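Local coordinates for hypothetical exported protein (Streptococcus pyogenes, PDB 3PSQ) that is a class B sortase involved in pilus assembly, probably a cysteine transpeptidase that works through an acyl-thioester intermediate, at residues L40-T45 with K119-E124; V101-L106 with L187-D192; S113-H118 with S170-E175; I135-Q140 with I200-I205. All blocks are in the same frame, centred on the assembly; numbering follows the deposited sequence.

Interaction 1. Residues L40-T45 with K119-E124; sequences LTVKGT and KEFSIE. With ZN (zinc ion), chain N; ACY (acetic acid), chain F.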
loop_
_atom_site.group_PDB
_atom_site.type_symbol
_atom_site.label_atom_id
_atom_site.label_comp_id
_atom_site.label_asym_id
_atom_site.label_seq_id
_atom_site.Cartn_x
_atom_site.Cartn_y
_atom_site.Cartn_z
ATOM N N LEU A 40 6.075 -4.643 -5.949
ATOM C CA LEU A 40 5.821 -3.219 -5.784
ATOM C C LEU A 40 7.108 -2.398 -5.920
ATOM O O LEU A 40 8.130 -2.716 -5.309
ATOM C CB LEU A 40 5.199 -2.976 -4.414
ATOM C CG LEU A 40 5.069 -1.546 -3.917
ATOM C CD1 LEU A 40 3.940 -0.797 -4.632
ATOM C CD2 LEU A 40 4.838 -1.511 -2.382
ATOM N N THR A 41 7.043 -1.330 -6.701
ATOM C CA THR A 41 8.164 -0.435 -6.911
ATOM C C THR A 41 7.695 0.997 -6.714
ATOM O O THR A 41 6.661 1.393 -7.236
ATOM C CB THR A 41 8.790 -0.651 -8.303
ATOM O OG1 THR A 41 9.275 -2.003 -8.391
ATOM C CG2 THR A 41 9.982 0.265 -8.509
ATOM N N VAL A 42 8.406 1.762 -5.891
ATOM C CA VAL A 42 8.083 3.176 -5.733
ATOM C C VAL A 42 9.364 3.949 -6.008
ATOM O O VAL A 42 10.259 4.016 -5.166
ATOM C CB VAL A 42 7.556 3.549 -4.324
ATOM C CG1 VAL A 42 7.171 5.061 -4.266
ATOM C CG2 VAL A 42 6.383 2.663 -3.926
ATOM N N LYS A 43 9.462 4.485 -7.225
ATOM C CA LYS A 43 10.568 5.364 -7.645
ATOM C C LYS A 43 10.770 6.495 -6.671
ATOM O O LYS A 43 9.812 7.156 -6.252
ATOM C CB LYS A 43 10.279 5.951 -9.055
ATOM C CG LYS A 43 10.925 5.196 -10.232
ATOM C CD LYS A 43 10.421 5.743 -11.632
ATOM C CE LYS A 43 11.134 7.051 -12.106
ATOM N NZ LYS A 43 10.507 7.652 -13.384
ATOM N N GLY A 44 12.032 6.742 -6.335
ATOM C CA GLY A 44 12.359 7.807 -5.390
ATOM C C GLY A 44 12.558 7.219 -3.994
ATOM O O GLY A 44 12.846 7.944 -3.037
ATOM N N THR A 45 12.408 5.904 -3.885
ATOM C CA THR A 45 12.614 5.217 -2.617
ATOM C C THR A 45 13.301 3.932 -2.970
ATOM O O THR A 45 13.423 3.583 -4.163
ATOM C CB THR A 45 11.280 4.811 -1.945
ATOM O OG1 THR A 45 10.668 3.743 -2.691
ATOM C CG2 THR A 45 10.319 6.000 -1.786
ATOM N N LYS A 119 5.541 10.892 -8.092
ATOM C CA LYS A 119 4.100 11.012 -8.324
ATOM C C LYS A 119 3.451 9.697 -8.709
ATOM O O LYS A 119 2.252 9.638 -8.945
ATOM C CB LYS A 119 3.859 12.011 -9.457
ATOM C CG LYS A 119 4.166 13.430 -9.108
ATOM C CD LYS A 119 4.399 14.222 -10.383
ATOM C CE LYS A 119 3.915 15.649 -10.215
ATOM N NZ LYS A 119 3.589 16.173 -11.575
ATOM N N GLU A 120 4.244 8.638 -8.802
ATOM C CA GLU A 120 3.687 7.374 -9.199
ATOM C C GLU A 120 4.358 6.199 -8.456
ATOM O O GLU A 120 5.477 6.305 -7.957
ATOM C CB GLU A 120 3.849 7.212 -10.709
ATOM C CG GLU A 120 5.292 7.405 -11.139
ATOM C CD GLU A 120 5.480 7.366 -12.632
ATOM O OE1 GLU A 120 5.313 8.439 -13.263
ATOM O OE2 GLU A 120 5.809 6.272 -13.154
ATOM N N PHE A 121 3.660 5.069 -8.395
ATOM C CA PHE A 121 4.320 3.829 -8.089
ATOM C C PHE A 121 3.687 2.800 -8.957
ATOM O O PHE A 121 2.652 3.059 -9.585
ATOM C CB PHE A 121 4.262 3.487 -6.598
ATOM C CG PHE A 121 2.871 3.242 -6.043
ATOM C CD1 PHE A 121 2.319 1.963 -6.056
ATOM C CD2 PHE A 121 2.167 4.270 -5.441
ATOM C CE1 PHE A 121 1.057 1.727 -5.486
ATOM C CE2 PHE A 121 0.933 4.064 -4.861
ATOM C CZ PHE A 121 0.360 2.789 -4.886
ATOM N N SER A 122 4.305 1.638 -9.040
ATOM C CA SER A 122 3.800 0.665 -9.967
ATOM C C SER A 122 3.781 -0.731 -9.371
ATOM O O SER A 122 4.564 -1.038 -8.471
ATOM C CB SER A 122 4.665 0.696 -11.230
ATOM O OG SER A 122 5.998 0.351 -10.922
ATOM N N ILE A 123 2.893 -1.578 -9.876
ATOM C CA ILE A 123 2.747 -2.897 -9.339
ATOM C C ILE A 123 2.786 -3.867 -10.502
ATOM O O ILE A 123 2.231 -3.578 -11.546
ATOM C CB ILE A 123 1.417 -3.032 -8.549
ATOM C CG1 ILE A 123 1.549 -2.378 -7.175
ATOM C CG2 ILE A 123 0.982 -4.495 -8.414
ATOM C CD1 ILE A 123 0.211 -2.055 -6.550
ATOM N N GLU A 124 3.437 -5.010 -10.325
ATOM C CA GLU A 124 3.316 -6.067 -11.282
ATOM C C GLU A 124 2.681 -7.270 -10.606
ATOM O O GLU A 124 3.168 -7.734 -9.561
ATOM C CB GLU A 124 4.682 -6.451 -11.831
ATOM C CG GLU A 124 4.638 -7.637 -12.773
ATOM C CD GLU A 124 5.916 -7.765 -13.584
ATOM O OE1 GLU A 124 6.816 -6.917 -13.442
ATOM O OE2 GLU A 124 6.034 -8.709 -14.378
HETATM ZN ZN ZN N . 7.891 -9.197 -15.396
HETATM C C ACY F . 6.763 -3.094 -11.168
HETATM O O ACY F . 7.832 -3.715 -10.966
HETATM O OXT ACY F . 6.034 -2.686 -10.238
HETATM C CH3 ACY F . 6.336 -2.824 -12.589
HETATM O O HOH W 1 8.887 -10.417 -13.775
#
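Leu40 pairs with Ile123 as an antiparallel, non-hydrogen-bonded couple of strands 36-41 and 120-125, inside the sortase beta-barrel. Its CG stands anti to the backbone N (chi1 169°), which sends CD1 across to Phe121 CD1, 3.5 Å away, and to Ile123 CG1 at 3.8 Å. Thr41 and Ser122 form the hydrogen-bonded pair: Thr41 N gives to Ser122 O at 3.1 Å and Ser122 N to Thr41 O at 3.0 Å, both nearly straight. On that face Ser122 OG donates to an oxygen of the bound acetic acid, while Thr41 OG1 is bonded to Asp48. Val42 lays CG2 against Phe121 CB (3.5 Å) and begins a type II turn to Thr45, whose OG1 donates to Val42 O. The two faces differ in chemistry: Leu40, Val42 and Phe121 pack against Leu187 of strand 184-190 and Ile123 adds to this apolar side, whereas Thr41 and Ser122 meet the acetic acid, probably from the crystallisation liquor, on a polar face.

Interaction 2. Residues V101-L106 with L187-D192; sequences VMFGEL and LSTCED. With ZN (zinc ion), chain L; EDO (1,2-ethanediol), chain E.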
loop_
_atom_site.group_PDB
_atom_site.type_symbol
_atom_site.label_atom_id
_atom_site.label_comp_id
_atom_site.label_asym_id
_atom_site.label_seq_id
_atom_site.Cartn_x
_atom_site.Cartn_y
_atom_site.Cartn_z
ATOM N N VAL A 101 11.277 -1.462 8.799
ATOM C CA VAL A 101 12.317 -2.037 7.943
ATOM C C VAL A 101 12.154 -1.716 6.428
ATOM O O VAL A 101 13.143 -1.387 5.750
ATOM C CB VAL A 101 12.465 -3.550 8.177
ATOM C CG1 VAL A 101 13.527 -4.157 7.237
ATOM C CG2 VAL A 101 12.833 -3.829 9.689
ATOM N N MET A 102 10.911 -1.772 5.916
ATOM C CA MET A 102 10.688 -1.703 4.479
ATOM C C MET A 102 10.030 -0.419 3.966
ATOM O O MET A 102 10.321 0.020 2.848
ATOM C CB MET A 102 9.937 -2.946 3.995
ATOM C CG MET A 102 10.649 -4.238 4.356
ATOM S SD MET A 102 9.617 -5.715 4.176
ATOM C CE MET A 102 9.504 -5.806 2.387
ATOM N N PHE A 103 9.176 0.179 4.788
ATOM C CA PHE A 103 8.420 1.378 4.445
ATOM C C PHE A 103 8.913 2.584 5.232
ATOM O O PHE A 103 8.132 3.483 5.511
ATOM C CB PHE A 103 6.910 1.178 4.762
ATOM C CG PHE A 103 6.090 0.462 3.654
ATOM C CD1 PHE A 103 6.619 0.180 2.419
ATOM C CD2 PHE A 103 4.733 0.143 3.870
ATOM C CE1 PHE A 103 5.821 -0.450 1.386
ATOM C CE2 PHE A 103 3.947 -0.507 2.881
ATOM C CZ PHE A 103 4.497 -0.785 1.633
ATOM N N GLY A 104 10.180 2.593 5.649
ATOM C CA GLY A 104 10.691 3.727 6.416
ATOM C C GLY A 104 10.700 5.031 5.620
ATOM O O GLY A 104 10.748 6.106 6.203
ATOM N N GLU A 105 10.703 4.956 4.285
ATOM C CA GLU A 105 10.706 6.193 3.477
ATOM C C GLU A 105 9.338 6.825 3.218
ATOM O O GLU A 105 9.270 7.967 2.735
ATOM C CB GLU A 105 11.367 5.938 2.133
ATOM C CG GLU A 105 12.854 5.586 2.241
ATOM C CD GLU A 105 13.342 4.845 1.026
ATOM O OE1 GLU A 105 12.927 3.708 0.806
ATOM O OE2 GLU A 105 14.153 5.385 0.264
ATOM N N LEU A 106 8.241 6.126 3.533
ATOM C CA LEU A 106 6.898 6.675 3.225
ATOM C C LEU A 106 6.709 8.121 3.739
ATOM O O LEU A 106 6.098 8.935 3.050
ATOM C CB LEU A 106 5.756 5.754 3.683
ATOM C CG LEU A 106 5.509 4.461 2.897
ATOM C CD1 LEU A 106 4.230 3.754 3.352
ATOM C CD2 LEU A 106 5.492 4.710 1.383
ATOM N N LEU A 187 -0.733 2.469 0.337
ATOM C CA LEU A 187 0.392 1.860 1.025
ATOM C C LEU A 187 0.456 2.526 2.402
ATOM O O LEU A 187 0.415 3.750 2.513
ATOM C CB LEU A 187 1.714 2.120 0.300
ATOM C CG LEU A 187 1.778 2.142 -1.218
ATOM C CD1 LEU A 187 3.137 2.785 -1.650
ATOM C CD2 LEU A 187 1.607 0.726 -1.756
ATOM N N SER A 188 0.608 1.714 3.439
ATOM C CA SER A 188 0.460 2.205 4.799
ATOM C C SER A 188 1.308 1.440 5.841
ATOM O O SER A 188 1.562 0.224 5.721
ATOM C CB SER A 188 -1.021 2.102 5.191
ATOM O OG SER A 188 -1.281 2.781 6.404
ATOM N N THR A 189 1.698 2.165 6.886
ATOM C CA THR A 189 2.242 1.561 8.059
ATOM C C THR A 189 2.071 2.519 9.241
ATOM O O THR A 189 1.320 3.490 9.151
ATOM C CB THR A 189 3.722 1.080 7.846
ATOM O OG1 THR A 189 4.126 0.320 8.986
ATOM C CG2 THR A 189 4.661 2.243 7.595
ATOM N N CYS A 190 2.739 2.221 10.356
ATOM C CA CYS A 190 2.709 3.107 11.509
ATOM C C CYS A 190 3.562 4.370 11.321
ATOM O O CYS A 190 4.411 4.459 10.445
ATOM C CB CYS A 190 3.188 2.367 12.749
ATOM S SG CYS A 190 4.877 1.746 12.611
ATOM N N GLU A 191 3.310 5.350 12.167
ATOM C CA GLU A 191 4.197 6.484 12.279
ATOM C C GLU A 191 4.450 6.662 13.780
ATOM O O GLU A 191 3.671 7.327 14.461
ATOM C CB GLU A 191 3.544 7.710 11.640
ATOM C CG GLU A 191 4.467 8.880 11.394
ATOM C CD GLU A 191 4.079 9.631 10.131
ATOM O OE1 GLU A 191 2.848 9.748 9.863
ATOM O OE2 GLU A 191 5.003 10.102 9.404
ATOM N N ASP A 192 5.519 6.045 14.290
ATOM C CA ASP A 192 5.773 5.972 15.752
ATOM C C ASP A 192 6.043 7.303 16.471
ATOM O O ASP A 192 6.279 7.297 17.683
ATOM C CB ASP A 192 6.928 5.018 16.090
ATOM C CG ASP A 192 6.722 3.630 15.537
ATOM O OD1 ASP A 192 5.620 3.033 15.715
ATOM O OD2 ASP A 192 7.679 3.136 14.903
HETATM ZN ZN ZN L . 5.359 1.336 14.784
HETATM C C1 EDO E . 7.775 3.526 9.036
HETATM O O1 EDO E . 8.474 3.817 10.245
HETATM C C2 EDO E . 7.265 4.822 8.395
HETATM O O2 EDO E . 6.745 5.774 9.355
HETATM O O HOH W 2 3.557 0.889 16.094
#
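Next to the sortase active site, the turn that follows helix 96-102 packs on strand 184-190, the barrel strand that carries Cys190, the predicted acyl-thioester nucleophile. The contact is apolar and buried, carried by Phe103 and Leu106, the first and last residues of a type I turn. Phe103 CB meets Thr189 CG2 at 3.8 Å, and its ring turns an edge to the strand: Ser188 O lies in the ring plane, 3.7 Å from Phe103 CD2, so the carbonyl oxygen faces the weakly positive rim of the ring. Phe103 CZ reaches Leu187 CB (4.2 Å). Leu106 comes in beside it, CD1 resting 3.9 Å from Leu187 O. Thr189 has CG2 between its backbone N and carbonyl carbon, leaving OG1 anti to the N (chi1 -172°) and bonded to Ala94 O; the methyl is thereby left to meet Phe103. Ser188, whose CB points away from the turn, bonds through OG to Ile199 O of the adjoining strand. Past the packed residues, Cys190 and Asp192 bind a zinc ion together with His96. The metal lies 2.3 Å from Cys190 SG, and a water completes the four ligands at the same distance.

Interaction 3. Residues S113-H118 with S170-E175; sequences SFFNKH and SVQYRE. With ZN (zinc ion), chain K; EDO (1,2-ethanediol), chain D; EDO (1,2-ethanediol), chain C.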
loop_
_atom_site.group_PDB
_atom_site.type_symbol
_atom_site.label_atom_id
_atom_site.label_comp_id
_atom_site.label_asym_id
_atom_site.label_seq_id
_atom_site.Cartn_x
_atom_site.Cartn_y
_atom_site.Cartn_z
ATOM N N SER A 113 8.234 19.288 -1.581
ATOM C CA SER A 113 9.127 19.056 -2.707
ATOM C C SER A 113 9.194 17.574 -3.093
ATOM O O SER A 113 9.168 17.232 -4.291
ATOM C CB SER A 113 10.527 19.604 -2.402
ATOM O OG SER A 113 11.488 19.079 -3.306
ATOM N N PHE A 114 9.284 16.682 -2.099
ATOM C CA PHE A 114 9.309 15.237 -2.372
ATOM C C PHE A 114 7.992 14.747 -3.006
ATOM O O PHE A 114 7.992 13.999 -3.967
ATOM C CB PHE A 114 9.630 14.431 -1.094
ATOM C CG PHE A 114 9.917 12.965 -1.356
ATOM C CD1 PHE A 114 11.223 12.518 -1.514
ATOM C CD2 PHE A 114 8.875 12.038 -1.469
ATOM C CE1 PHE A 114 11.496 11.195 -1.772
ATOM C CE2 PHE A 114 9.142 10.691 -1.732
ATOM C CZ PHE A 114 10.452 10.278 -1.893
ATOM N N PHE A 115 6.877 15.180 -2.443
ATOM C CA PHE A 115 5.561 14.854 -2.960
ATOM C C PHE A 115 5.310 15.361 -4.377
ATOM O O PHE A 115 4.704 14.670 -5.182
ATOM C CB PHE A 115 4.508 15.445 -2.041
ATOM C CG PHE A 115 3.106 15.081 -2.426
ATOM C CD1 PHE A 115 2.562 13.837 -2.056
ATOM C CD2 PHE A 115 2.325 15.976 -3.175
ATOM C CE1 PHE A 115 1.258 13.500 -2.411
ATOM C CE2 PHE A 115 1.027 15.638 -3.546
ATOM C CZ PHE A 115 0.483 14.390 -3.162
ATOM N N ASN A 116 5.762 16.578 -4.687
ATOM C CA ASN A 116 5.660 17.068 -6.070
ATOM C C ASN A 116 6.627 16.364 -7.031
ATOM O O ASN A 116 6.379 16.316 -8.225
ATOM C CB ASN A 116 5.862 18.585 -6.159
ATOM C CG ASN A 116 4.763 19.381 -5.455
ATOM O OD1 ASN A 116 3.685 18.863 -5.140
ATOM N ND2 ASN A 116 5.045 20.659 -5.199
ATOM N N LYS A 117 7.728 15.811 -6.536
ATOM C CA LYS A 117 8.691 15.199 -7.461
ATOM C C LYS A 117 8.378 13.757 -7.838
ATOM O O LYS A 117 8.606 13.323 -8.979
ATOM C CB LYS A 117 10.124 15.308 -6.930
ATOM C CG LYS A 117 11.171 15.115 -8.062
ATOM C CD LYS A 117 12.610 15.099 -7.576
ATOM C CE LYS A 117 13.556 14.547 -8.681
ATOM N NZ LYS A 117 14.000 13.129 -8.451
ATOM N N HIS A 118 7.840 13.010 -6.879
ATOM C CA HIS A 118 7.602 11.568 -7.040
ATOM C C HIS A 118 6.111 11.323 -6.972
ATOM O O HIS A 118 5.480 11.551 -5.925
ATOM C CB HIS A 118 8.346 10.833 -5.934
ATOM C CG HIS A 118 9.814 11.125 -5.919
ATOM N ND1 HIS A 118 10.672 10.638 -6.884
ATOM C CD2 HIS A 118 10.574 11.856 -5.073
ATOM C CE1 HIS A 118 11.904 11.040 -6.629
ATOM N NE2 HIS A 118 11.873 11.770 -5.524
ATOM N N SER A 170 -5.114 14.780 4.976
ATOM C CA SER A 170 -3.942 14.819 4.124
ATOM C C SER A 170 -2.971 15.917 4.513
ATOM O O SER A 170 -3.376 17.028 4.855
ATOM C CB SER A 170 -4.343 14.972 2.660
ATOM O OG SER A 170 -4.983 13.791 2.175
ATOM N N VAL A 171 -1.688 15.577 4.476
ATOM C CA VAL A 171 -0.601 16.532 4.668
ATOM C C VAL A 171 -0.167 17.068 3.292
ATOM O O VAL A 171 0.260 18.207 3.185
ATOM C CB VAL A 171 0.612 15.864 5.387
ATOM C CG1 VAL A 171 1.805 16.813 5.454
ATOM C CG2 VAL A 171 0.223 15.409 6.781
ATOM N N GLN A 172 -0.232 16.215 2.266
ATOM C CA GLN A 172 -0.126 16.652 0.880
ATOM C C GLN A 172 -1.285 16.075 0.035
ATOM O O GLN A 172 -1.747 14.959 0.279
ATOM C CB GLN A 172 1.224 16.256 0.281
ATOM C CG GLN A 172 2.433 16.672 1.074
ATOM C CD GLN A 172 2.629 18.171 1.130
ATOM O OE1 GLN A 172 1.997 18.922 0.381
ATOM N NE2 GLN A 172 3.505 18.623 2.023
ATOM N N TYR A 173 -1.753 16.839 -0.947
ATOM C CA TYR A 173 -2.884 16.429 -1.798
ATOM C C TYR A 173 -2.802 17.081 -3.184
ATOM O O TYR A 173 -2.266 18.190 -3.334
ATOM C CB TYR A 173 -4.180 16.845 -1.125
ATOM C CG TYR A 173 -5.438 16.269 -1.735
ATOM C CD1 TYR A 173 -5.891 15.001 -1.390
ATOM C CD2 TYR A 173 -6.199 17.007 -2.641
ATOM C CE1 TYR A 173 -7.049 14.473 -1.938
ATOM C CE2 TYR A 173 -7.394 16.486 -3.189
ATOM C CZ TYR A 173 -7.794 15.216 -2.828
ATOM O OH TYR A 173 -8.945 14.674 -3.336
ATOM N N ARG A 174 -3.287 16.386 -4.207
ATOM C CA ARG A 174 -3.425 16.977 -5.533
ATOM C C ARG A 174 -4.722 16.474 -6.159
ATOM O O ARG A 174 -5.084 15.321 -5.975
ATOM C CB ARG A 174 -2.213 16.655 -6.420
ATOM C CG ARG A 174 -2.075 15.192 -6.833
ATOM C CD ARG A 174 -0.976 14.976 -7.861
ATOM N NE ARG A 174 0.282 15.588 -7.426
ATOM C CZ ARG A 174 1.313 14.928 -6.912
ATOM N NH1 ARG A 174 2.406 15.591 -6.548
ATOM N NH2 ARG A 174 1.254 13.609 -6.767
ATOM N N GLU A 175 -5.424 17.353 -6.875
ATOM C CA GLU A 175 -6.631 16.997 -7.627
ATOM C C GLU A 175 -6.263 16.305 -8.923
ATOM O O GLU A 175 -5.604 16.901 -9.767
ATOM C CB GLU A 175 -7.396 18.260 -8.026
ATOM C CG GLU A 175 -7.796 19.183 -6.883
ATOM C CD GLU A 175 -8.953 18.629 -6.041
ATOM O OE1 GLU A 175 -9.816 17.899 -6.605
ATOM O OE2 GLU A 175 -8.992 18.930 -4.814
HETATM ZN ZN ZN K . 13.953 11.936 -5.409
HETATM C C1 EDO D . -8.836 11.972 -7.001
HETATM O O1 EDO D . -9.780 12.729 -7.749
HETATM C C2 EDO D . -8.068 12.941 -6.125
HETATM O O2 EDO D . -7.134 13.622 -6.964
HETATM C C1 EDO C . 7.892 21.302 2.819
HETATM O O1 EDO C . 6.889 20.374 3.264
HETATM C C2 EDO C . 9.150 20.580 2.303
HETATM O O2 EDO C . 9.190 20.646 0.865
HETATM O O HOH W 3 0.626 19.396 -4.520
HETATM O O HOH W 4 13.419 13.495 -4.050
HETATM O O HOH W 5 14.872 10.309 -3.612
HETATM O O HOH W 6 14.801 10.227 -7.054
#
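Phe115, on the last turn of helix 112-117, is held between two side chains of the bulged segment 170-175. The stacking comes from Arg174: its guanidinium lies flat on the ring, centres 4.2 Å apart and planes at 17°, a cation-pi arrangement with NH1 3.3 Å from Phe115 CE2. A CH-pi contact comes from Gln172, whose CB sits over the ring centre, 3.5 Å from the Phe115 centroid. A chi1 of -176° swings the ring off the helix toward segment 170-175, where both partners can reach it. Among hydrogen bonds, Arg174 NH1 donates to Phe115 O at 2.8 Å; the acceptor lies in the guanidinium plane, though the donor stands well above the carbonyl plane. One residue thus supplies both the ring and the carbonyl that the guanidinium uses, which fixes its rotation. NH2 of Arg174 bonds to Ile135 O, and Gln172 NE2 to Arg110 O. Water-mediated contact is slight: one water donates to Asn116 OD1 at 3.2 Å and, weakly, to Tyr173 O. Val171 and Gln172 both face Cys138 in a classic beta bulge, and the contact is surface packing of a short helix on this edge of the sortase barrel.

Interaction 4. Residues I135-Q140 with I200-I205; sequences IFACIQ and IVIGQI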
loop_
_atom_site.group_PDB
_atom_site.type_symbol
_atom_site.label_atom_id
_atom_site.label_comp_id
_atom_site.label_asym_id
_atom_site.label_seq_id
_atom_site.Cartn_x
_atom_site.Cartn_y
_atom_site.Cartn_z
ATOM N N ILE A 135 -0.093 8.888 -7.668
ATOM C CA ILE A 135 -0.225 9.290 -6.266
ATOM C C ILE A 135 -0.958 10.622 -6.128
ATOM O O ILE A 135 -0.628 11.585 -6.829
ATOM C CB ILE A 135 1.185 9.401 -5.578
ATOM C CG1 ILE A 135 1.959 8.078 -5.716
ATOM C CG2 ILE A 135 1.054 9.893 -4.120
ATOM C CD1 ILE A 135 3.421 8.150 -5.292
ATOM N N PHE A 136 -1.936 10.715 -5.235
ATOM C CA PHE A 136 -2.594 12.008 -5.050
ATOM C C PHE A 136 -2.668 12.490 -3.610
ATOM O O PHE A 136 -3.028 13.624 -3.391
ATOM C CB PHE A 136 -3.992 12.047 -5.690
ATOM C CG PHE A 136 -4.986 11.113 -5.061
ATOM C CD1 PHE A 136 -5.751 11.521 -3.981
ATOM C CD2 PHE A 136 -5.158 9.834 -5.556
ATOM C CE1 PHE A 136 -6.669 10.651 -3.387
ATOM C CE2 PHE A 136 -6.084 8.953 -4.980
ATOM C CZ PHE A 136 -6.838 9.361 -3.907
ATOM N N ALA A 137 -2.326 11.659 -2.624
ATOM C CA ALA A 137 -2.385 12.109 -1.225
ATOM C C ALA A 137 -1.393 11.401 -0.316
ATOM O O ALA A 137 -1.112 10.214 -0.484
ATOM C CB ALA A 137 -3.800 11.946 -0.666
ATOM N N CYS A 138 -0.879 12.155 0.654
ATOM C CA CYS A 138 -0.181 11.604 1.803
ATOM C C CYS A 138 -1.001 11.931 3.033
ATOM O O CYS A 138 -1.251 13.104 3.322
ATOM C CB CYS A 138 1.181 12.272 1.938
ATOM S SG CYS A 138 2.205 11.555 3.224
ATOM N N ILE A 139 -1.403 10.907 3.776
ATOM C CA ILE A 139 -2.383 11.055 4.873
ATOM C C ILE A 139 -1.775 10.787 6.257
ATOM O O ILE A 139 -0.966 9.859 6.430
ATOM C CB ILE A 139 -3.546 10.058 4.628
ATOM C CG1 ILE A 139 -4.278 10.392 3.318
ATOM C CG2 ILE A 139 -4.486 9.931 5.835
ATOM C CD1 ILE A 139 -4.918 9.195 2.642
ATOM N N GLN A 140 -2.129 11.613 7.232
ATOM C CA GLN A 140 -1.803 11.291 8.610
ATOM C C GLN A 140 -3.087 10.981 9.351
ATOM O O GLN A 140 -4.014 11.793 9.443
ATOM C CB GLN A 140 -1.022 12.380 9.342
ATOM C CG GLN A 140 -0.865 12.080 10.857
ATOM C CD GLN A 140 0.380 11.247 11.209
ATOM O OE1 GLN A 140 0.334 10.011 11.302
ATOM N NE2 GLN A 140 1.504 11.938 11.415
ATOM N N ILE A 200 -0.567 6.991 5.422
ATOM C CA ILE A 200 -1.058 6.363 4.200
ATOM C C ILE A 200 -0.630 7.212 3.000
ATOM O O ILE A 200 -0.840 8.428 3.003
ATOM C CB ILE A 200 -2.612 6.254 4.188
ATOM C CG1 ILE A 200 -3.113 5.491 5.421
ATOM C CG2 ILE A 200 -3.093 5.611 2.899
ATOM C CD1 ILE A 200 -4.625 5.368 5.548
ATOM N N VAL A 201 -0.019 6.565 2.007
ATOM C CA VAL A 201 0.196 7.124 0.687
ATOM C C VAL A 201 -0.778 6.436 -0.272
ATOM O O VAL A 201 -0.765 5.197 -0.450
ATOM C CB VAL A 201 1.625 6.905 0.184
ATOM C CG1 VAL A 201 1.759 7.346 -1.289
ATOM C CG2 VAL A 201 2.637 7.675 1.054
ATOM N N ILE A 202 -1.664 7.235 -0.857
ATOM C CA ILE A 202 -2.701 6.696 -1.742
ATOM C C ILE A 202 -2.574 7.209 -3.185
ATOM O O ILE A 202 -2.252 8.377 -3.419
ATOM C CB ILE A 202 -4.111 6.957 -1.168
ATOM C CG1 ILE A 202 -5.182 6.478 -2.136
ATOM C CG2 ILE A 202 -4.312 8.417 -0.934
ATOM C CD1 ILE A 202 -6.475 6.217 -1.437
ATOM N N GLY A 203 -2.787 6.318 -4.148
ATOM C CA GLY A 203 -2.849 6.726 -5.536
ATOM C C GLY A 203 -4.035 6.162 -6.312
ATOM O O GLY A 203 -4.752 5.272 -5.835
ATOM N N GLN A 204 -4.228 6.658 -7.531
ATOM C CA GLN A 204 -5.263 6.110 -8.425
ATOM C C GLN A 204 -4.667 5.290 -9.544
ATOM O O GLN A 204 -3.736 5.742 -10.195
ATOM C CB GLN A 204 -6.089 7.239 -9.016
ATOM C CG GLN A 204 -7.343 6.815 -9.733
ATOM C CD GLN A 204 -8.148 8.043 -10.142
ATOM O OE1 GLN A 204 -9.060 8.472 -9.435
ATOM N NE2 GLN A 204 -7.755 8.658 -11.245
ATOM N N ILE A 205 -5.179 4.088 -9.761
ATOM C CA ILE A 205 -4.678 3.256 -10.857
ATOM C C ILE A 205 -4.803 3.973 -12.241
ATOM O O ILE A 205 -5.875 4.456 -12.629
ATOM C CB ILE A 205 -5.390 1.909 -10.915
ATOM C CG1 ILE A 205 -5.271 1.166 -9.576
ATOM C CG2 ILE A 205 -4.823 1.061 -12.028
ATOM C CD1 ILE A 205 -6.051 -0.143 -9.562
#
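The Phe136 ring has Ile202 O over one face, 3.9 Å above the plane and offset toward the rim, while Gln204 N approaches its edge in plane. Ile202 CG2 makes a CH-pi contact, 4.3 Å from the ring centroid, and Ile202 CG1 lies 3.8 Å from Phe136 CZ. With chi1 at 65° the ring folds back over its own backbone and so over the neighbouring strand. Backbone bonds join the strands antiparallel. Ile202 O takes Phe136 N at 3.0 Å and, weakly, Ala137 N, the signature of a classic beta bulge that shifts the register by one; beyond it Ile139 and Ile200 bond in both directions, Ile139 N to Ile200 O being 2.7 Å. On one face Ala137 CB meets Ile202 CG2 at 3.6 Å and Ile139 CD1 lies against the same methyl, with Ile166 of helix 159-167 covering them. On the other, Ile135 CG2 touches Val201 CG1 (3.9 Å). Gly203 comes very close to Ile135, CA to CA 3.7 Å. The backbone ladder thus holds these central barrel strands together, apolar burial on both faces adds to it, and the bulge probably helps turn Phe136 over the neighbouring strand.

In the fold
All four contacts belong to one curled sheet of the sortase fold. Interactions 3 and 4 have centres 9 Å apart and are the closest couple: Val171 N lies 2.8 Å from Cys138 O, probably a hydrogen bond, and Phe115 CZ packs 3.6 Å from Phe136 O. Strand 120-125 of interaction 1 runs beside strand 130-142 of interaction 4, where Phe121 CD2 meets Ile135 CG1 at 3.8 Å. Leu187 ties interaction 2 to both: its CD2 packs on Phe121, and its N is 2.8 Å from Val201 O of interaction 4. Interaction 2 holds the active-site zinc ligands Cys190 and Asp192; interaction 3, with its centre about 17 Å from that of interaction 2, does not touch it.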